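Local coordinates for protein Dmd discriminator of mRNA degradation (Enterobacteria phage RB69, PDB 5I8J) that probably acts as a phage antitoxin that counters a bacterial RnlA-type toxin and so protects phage mRNA from degradation, at residues A50-D54 / E55-E59. Numbering follows the deposited sequence.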
loop_
_atom_site.group_PDB
_atom_site.type_symbol
_atom_site.label_atom_id
_atom_site.label_comp_id
_atom_site.label_asym_id
_atom_site.label_seq_id
_atom_site.Cartn_x
_atom_site.Cartn_y
_atom_site.Cartn_z
ATOM N N ALA A 50 -4.218 -2.026 -6.589
ATOM C CA ALA A 50 -5.433 -1.847 -5.789
ATOM C C ALA A 50 -5.577 -2.990 -4.776
ATOM O O ALA A 50 -5.471 -4.160 -5.122
ATOM C CB ALA A 50 -6.666 -1.766 -6.700
ATOM N N PHE A 51 -5.813 -2.625 -3.521
ATOM C CA PHE A 51 -5.956 -3.563 -2.423
ATOM C C PHE A 51 -7.337 -3.423 -1.791
ATOM O O PHE A 51 -7.789 -2.310 -1.534
ATOM C CB PHE A 51 -4.885 -3.319 -1.346
ATOM C CG PHE A 51 -3.498 -3.756 -1.737
ATOM C CD1 PHE A 51 -2.689 -2.951 -2.536
ATOM C CD2 PHE A 51 -2.985 -4.962 -1.270
ATOM C CE1 PHE A 51 -1.402 -3.361 -2.882
ATOM C CE2 PHE A 51 -1.699 -5.373 -1.616
ATOM C CZ PHE A 51 -0.908 -4.571 -2.414
ATOM N N ILE A 52 -7.995 -4.549 -1.530
ATOM C CA ILE A 52 -9.220 -4.559 -0.732
ATOM C C ILE A 52 -9.031 -5.567 0.393
ATOM O O ILE A 52 -8.621 -6.703 0.148
ATOM C CB ILE A 52 -10.466 -4.917 -1.562
ATOM C CG1 ILE A 52 -10.656 -3.913 -2.702
ATOM C CG2 ILE A 52 -11.719 -4.939 -0.667
ATOM C CD1 ILE A 52 -11.726 -4.331 -3.711
ATOM N N ASN A 53 -9.295 -5.141 1.625
ATOM C CA ASN A 53 -9.057 -6.000 2.789
ATOM C C ASN A 53 -7.634 -6.546 2.796
ATOM O O ASN A 53 -7.414 -7.726 3.090
ATOM C CB ASN A 53 -10.060 -7.159 2.826
ATOM C CG ASN A 53 -11.493 -6.690 3.033
ATOM O OD1 ASN A 53 -11.739 -5.693 3.713
ATOM N ND2 ASN A 53 -12.445 -7.412 2.451
ATOM N N ASP A 54 -6.687 -5.688 2.418
ATOM C CA ASP A 54 -5.250 -6.004 2.433
ATOM C C ASP A 54 -4.827 -7.045 1.390
ATOM O O ASP A 54 -3.721 -7.570 1.446
ATOM C CB ASP A 54 -4.827 -6.459 3.832
ATOM C CG ASP A 54 -4.968 -5.360 4.863
ATOM O OD1 ASP A 54 -4.728 -4.189 4.502
ATOM O OD2 ASP A 54 -5.328 -5.662 6.020
ATOM N N GLU A 55 -5.686 -7.319 0.416
ATOM C CA GLU A 55 -5.330 -8.260 -0.641
ATOM C C GLU A 55 -5.318 -7.552 -1.989
ATOM O O GLU A 55 -6.196 -6.746 -2.265
ATOM C CB GLU A 55 -6.304 -9.436 -0.652
ATOM C CG GLU A 55 -6.273 -10.239 0.638
ATOM C CD GLU A 55 -7.157 -11.465 0.587
ATOM O OE1 GLU A 55 -7.099 -12.193 -0.428
ATOM O OE2 GLU A 55 -7.894 -11.709 1.567
ATOM N N LYS A 56 -4.310 -7.831 -2.816
ATOM C CA LYS A 56 -4.217 -7.167 -4.115
ATOM C C LYS A 56 -5.259 -7.722 -5.072
ATOM O O LYS A 56 -5.320 -8.931 -5.287
ATOM C CB LYS A 56 -2.823 -7.334 -4.721
ATOM C CG LYS A 56 -2.670 -6.629 -6.060
ATOM C CD LYS A 56 -1.245 -6.726 -6.583
ATOM C CE LYS A 56 -0.851 -8.168 -6.816
ATOM N NZ LYS A 56 0.517 -8.275 -7.422
ATOM N N VAL A 57 -6.078 -6.847 -5.651
ATOM C CA VAL A 57 -7.158 -7.312 -6.519
ATOM C C VAL A 57 -6.940 -6.939 -7.987
ATOM O O VAL A 57 -7.552 -7.528 -8.882
ATOM C CB VAL A 57 -8.530 -6.768 -6.034
ATOM C CG1 VAL A 57 -8.831 -7.263 -4.608
ATOM C CG2 VAL A 57 -8.572 -5.241 -6.097
ATOM N N PHE A 58 -6.067 -5.969 -8.236
ATOM C CA PHE A 58 -5.785 -5.528 -9.595
ATOM C C PHE A 58 -4.529 -4.678 -9.607
ATOM O O PHE A 58 -4.164 -4.106 -8.590
ATOM C CB PHE A 58 -6.971 -4.732 -10.158
ATOM C CG PHE A 58 -6.900 -4.490 -11.629
ATOM C CD1 PHE A 58 -7.000 -5.541 -12.523
ATOM C CD2 PHE A 58 -6.758 -3.204 -12.126
ATOM C CE1 PHE A 58 -6.941 -5.314 -13.885
ATOM C CE2 PHE A 58 -6.700 -2.972 -13.482
ATOM C CZ PHE A 58 -6.791 -4.034 -14.365
ATOM N N GLU A 59 -3.865 -4.593 -10.757
ATOM C CA GLU A 59 -2.802 -3.611 -10.907
ATOM C C GLU A 59 -2.606 -3.247 -12.363
ATOM O O GLU A 59 -2.964 -4.023 -13.251
ATOM C CB GLU A 59 -1.493 -4.120 -10.306
ATOM C CG GLU A 59 -0.909 -5.328 -10.983
ATOM C CD GLU A 59 0.162 -5.971 -10.120
ATOM O OE1 GLU A 59 1.095 -5.246 -9.719
ATOM O OE2 GLU A 59 0.057 -7.184 -9.815
#
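A50–I52 and E55–F58 pair antiparallel as a tight beta hairpin of strands 46–52 and 55–61, the latter an outer strand of the chain's four-stranded antiparallel sheet, closed by a type I' turn from I52 to E55 and interrupted by a classic irregularity, a beta bulge at V57, which sits between the partners of F51 (K56) and A50 (F58). At the turn, I52 N gives its hydrogen to E55 O, and E55 N returns a bond to I52 O from well above the carbonyl plane. At the bulge, A50 faces two residues and is gripped at both polar atoms: its N donates almost straight to F58 O (177°), while its O takes the hydrogen of V57 N at 2.8 Å. V57, the extra residue, sets its CG2 against the A50 and I52 side chains, 4.0 Å from A50 CB and 4.1 Å from I52 CD1; T37 touches A50 and I33 touches I52, both from helix 30–44. F51 and K56 occupy the other face. With chi1 at -179° the K56 chain leaves CB away from its backbone N, and the bend at chi3 turns NZ toward salt bridges with E59 OE2 of its own chain, at 2.7 Å, and D54 OD2 of the second subunit. Nearer the backbone, K56 CB makes a CH-pi contact over the F51 ring face, 4.2 Å from its centroid.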